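Local atomic coordinates of SprT-like domain-containing protein Spartan (PDB entry 6MDX), a protein that cleaves proteins covalently cross-linked to DNA, acting as a DNA-dependent zinc metalloprotease that protects the genome during replication. Residues Arg134-Arg139 with Tyr180-Glu185. Numbering follows the deposited sequence.
Sequences RRHWWR and YIKIKE. With EDO (1,2-ethanediol), chain C.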
loop_
_atom_site.group_PDB
_atom_site.type_symbol
_atom_site.label_atom_id
_atom_site.label_comp_id
_atom_site.label_asym_id
_atom_site.label_seq_id
_atom_site.Cartn_x
_atom_site.Cartn_y
_atom_site.Cartn_z
ATOM N N ARG A 134 4.183 -17.067 -0.074
ATOM C CA ARG A 134 3.262 -16.553 0.927
ATOM C C ARG A 134 2.183 -15.716 0.229
ATOM O O ARG A 134 2.138 -14.463 0.372
ATOM C CB ARG A 134 4.063 -15.699 1.914
ATOM C CG ARG A 134 3.296 -15.320 3.167
ATOM C CD ARG A 134 3.602 -13.866 3.474
ATOM N NE ARG A 134 3.287 -13.094 2.276
ATOM C CZ ARG A 134 3.808 -11.928 1.945
ATOM N NH1 ARG A 134 4.423 -11.184 2.860
ATOM N NH2 ARG A 134 3.662 -11.494 0.706
ATOM N N ARG A 135 1.354 -16.385 -0.560
ATOM C CA ARG A 135 0.531 -15.800 -1.575
ATOM C C ARG A 135 -0.969 -15.869 -1.275
ATOM O O ARG A 135 -1.769 -15.341 -2.054
ATOM C CB ARG A 135 0.822 -16.505 -2.906
ATOM C CG ARG A 135 0.402 -17.968 -2.945
ATOM C CD ARG A 135 0.668 -18.583 -4.349
ATOM N NE ARG A 135 0.007 -17.822 -5.386
ATOM C CZ ARG A 135 0.549 -16.821 -6.094
ATOM N NH1 ARG A 135 -0.248 -16.054 -6.822
ATOM N NH2 ARG A 135 1.859 -16.590 -6.044
ATOM N N HIS A 136 -1.393 -16.490 -0.154
ATOM C CA HIS A 136 -2.791 -16.510 0.211
ATOM C C HIS A 136 -3.043 -15.364 1.215
ATOM O O HIS A 136 -2.408 -15.363 2.280
ATOM C CB HIS A 136 -3.163 -17.856 0.816
ATOM C CG HIS A 136 -2.914 -18.980 -0.142
ATOM N ND1 HIS A 136 -3.856 -19.336 -1.039
ATOM C CD2 HIS A 136 -1.838 -19.759 -0.331
ATOM C CE1 HIS A 136 -3.378 -20.319 -1.784
ATOM N NE2 HIS A 136 -2.141 -20.566 -1.416
ATOM N N TRP A 137 -3.856 -14.403 0.787
ATOM C CA TRP A 137 -4.005 -13.117 1.555
ATOM C C TRP A 137 -5.449 -12.928 1.917
ATOM O O TRP A 137 -6.367 -13.118 1.138
ATOM C CB TRP A 137 -3.600 -11.877 0.768
ATOM C CG TRP A 137 -2.182 -11.796 0.331
ATOM C CD1 TRP A 137 -1.166 -12.701 0.405
ATOM C CD2 TRP A 137 -1.603 -10.604 -0.220
ATOM N NE1 TRP A 137 -0.017 -12.176 -0.119
ATOM C CE2 TRP A 137 -0.250 -10.878 -0.479
ATOM C CE3 TRP A 137 -2.118 -9.324 -0.459
ATOM C CZ2 TRP A 137 0.615 -9.921 -0.995
ATOM C CZ3 TRP A 137 -1.265 -8.384 -0.994
ATOM C CH2 TRP A 137 0.072 -8.679 -1.254
ATOM N N TRP A 138 -5.657 -12.519 3.187
ATOM C CA TRP A 138 -6.938 -12.054 3.649
ATOM C C TRP A 138 -6.745 -10.682 4.280
ATOM O O TRP A 138 -5.671 -10.402 4.780
ATOM C CB TRP A 138 -7.519 -12.967 4.748
ATOM C CG TRP A 138 -7.818 -14.367 4.312
ATOM C CD1 TRP A 138 -9.059 -14.845 4.013
ATOM C CD2 TRP A 138 -6.886 -15.445 4.079
ATOM N NE1 TRP A 138 -8.967 -16.163 3.635
ATOM C CE2 TRP A 138 -7.672 -16.561 3.686
ATOM C CE3 TRP A 138 -5.516 -15.616 4.209
ATOM C CZ2 TRP A 138 -7.086 -17.798 3.371
ATOM C CZ3 TRP A 138 -4.947 -16.852 3.966
ATOM C CH2 TRP A 138 -5.735 -17.921 3.534
ATOM N N ARG A 139 -7.806 -9.871 4.261
ATOM C CA ARG A 139 -7.823 -8.640 5.078
ATOM C C ARG A 139 -9.106 -8.621 5.900
ATOM O O ARG A 139 -10.214 -8.909 5.426
ATOM C CB ARG A 139 -7.594 -7.368 4.240
ATOM C CG ARG A 139 -7.266 -6.161 5.127
ATOM C CD ARG A 139 -7.075 -4.842 4.429
ATOM N NE ARG A 139 -6.404 -3.903 5.299
ATOM C CZ ARG A 139 -6.189 -2.630 5.017
ATOM N NH1 ARG A 139 -6.624 -2.117 3.878
ATOM N NH2 ARG A 139 -5.522 -1.877 5.870
ATOM N N TYR A 180 -12.591 -11.714 8.019
ATOM C CA TYR A 180 -11.497 -11.803 7.064
ATOM C C TYR A 180 -12.093 -12.122 5.697
ATOM O O TYR A 180 -12.923 -13.030 5.552
ATOM C CB TYR A 180 -10.473 -12.847 7.490
ATOM C CG TYR A 180 -9.734 -12.405 8.719
ATOM C CD1 TYR A 180 -8.751 -11.434 8.643
ATOM C CD2 TYR A 180 -10.115 -12.849 9.972
ATOM C CE1 TYR A 180 -8.121 -10.963 9.779
ATOM C CE2 TYR A 180 -9.481 -12.400 11.116
ATOM C CZ TYR A 180 -8.491 -11.449 11.022
ATOM O OH TYR A 180 -7.884 -11.019 12.159
ATOM N N ILE A 181 -11.699 -11.313 4.722
ATOM C CA ILE A 181 -12.088 -11.465 3.315
ATOM C C ILE A 181 -10.846 -11.906 2.522
ATOM O O ILE A 181 -9.783 -11.291 2.614
ATOM C CB ILE A 181 -12.612 -10.128 2.780
ATOM C CG1 ILE A 181 -13.732 -9.540 3.639
ATOM C CG2 ILE A 181 -13.027 -10.282 1.335
ATOM C CD1 ILE A 181 -14.886 -10.446 3.799
ATOM N N LYS A 182 -10.984 -12.974 1.717
ATOM C CA LYS A 182 -9.874 -13.432 0.931
ATOM C C LYS A 182 -9.658 -12.480 -0.260
ATOM O O LYS A 182 -10.610 -12.161 -1.023
ATOM C CB LYS A 182 -9.996 -14.894 0.458
ATOM C CG LYS A 182 -8.589 -15.424 0.152
ATOM C CD LYS A 182 -8.383 -16.876 -0.081
ATOM C CE LYS A 182 -6.906 -17.150 -0.271
ATOM N NZ LYS A 182 -6.699 -18.489 -0.882
ATOM N N ILE A 183 -8.415 -11.996 -0.426
ATOM C CA ILE A 183 -8.141 -11.038 -1.471
ATOM C C ILE A 183 -7.051 -11.492 -2.439
ATOM O O ILE A 183 -6.915 -10.865 -3.459
ATOM C CB ILE A 183 -7.832 -9.681 -0.840
ATOM C CG1 ILE A 183 -6.676 -9.760 0.143
ATOM C CG2 ILE A 183 -9.073 -9.161 -0.146
ATOM C CD1 ILE A 183 -6.177 -8.396 0.554
ATOM N N LYS A 184 -6.274 -12.546 -2.133
ATOM C CA LYS A 184 -5.264 -12.998 -3.053
ATOM C C LYS A 184 -5.098 -14.504 -2.873
ATOM O O LYS A 184 -5.245 -14.992 -1.793
ATOM C CB LYS A 184 -3.948 -12.267 -2.804
ATOM C CG LYS A 184 -3.049 -12.151 -4.027
ATOM C CD LYS A 184 -1.795 -11.314 -3.799
ATOM C CE LYS A 184 -0.589 -11.847 -4.544
ATOM N NZ LYS A 184 -0.396 -13.301 -4.321
ATOM N N GLU A 185 -4.780 -15.229 -3.967
ATOM C CA GLU A 185 -4.398 -16.656 -3.900
ATOM C C GLU A 185 -3.322 -16.910 -4.973
ATOM O O GLU A 185 -2.732 -18.014 -5.064
ATOM C CB GLU A 185 -5.633 -17.545 -4.094
ATOM C CG GLU A 185 -6.161 -17.459 -5.505
ATOM C CD GLU A 185 -7.450 -18.181 -5.837
ATOM O OE1 GLU A 185 -7.913 -18.000 -6.988
ATOM O OE2 GLU A 185 -7.981 -18.906 -4.973
ATOM O OXT GLU A 185 -2.968 -16.038 -5.780
HETATM C C1 EDO C . -7.168 -4.856 0.758
HETATM O O1 EDO C . -5.841 -4.993 0.236
HETATM C C2 EDO C . -7.336 -3.361 0.842
HETATM O O2 EDO C . -8.415 -2.952 1.634
#
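K184 lays its aliphatic chain over one face of the W137 indole: K184 CD sits 3.6 Å from the centroid of the W137 six-membered ring, almost on its normal, a CH-pi contact. The K184 chain leaves with CG anti to the backbone N (chi1 -153°), and a turn at chi4 (-50°) brings NZ back over the five-membered ring as a cation-pi partner and toward a weak hydrogen bond with R135 O. At the indole edge, W137 NE1 donates in the ring plane to a lone pair of R134 O (3.2 Å), which helps fix the ring's rotation. On the opposite face of this two-stranded antiparallel sheet, K182 runs extended across W138, CG over the five-membered ring, and K182 NZ donates a hydrogen bond to H136 ND1 (3.0 Å) in the imidazole plane. A classic beta bulge sets I183 and K184 both against W137, whose O accepts from I183 N (2.8 Å). R135 grips E185 side-on, NE to O and NH1 to OXT, the latter a salt bridge to this fragment's terminal carboxylate, absent from the longer protein. With an alanine at W137, the K184 chain would probably be free to turn, its aromatic platform gone. Y180 OH is hydrogen-bonded to a cytosine base, consistent with a DNA-binding role for this zinc-binding domain; lysine-on-indole contacts and backbone bonds join its two strands.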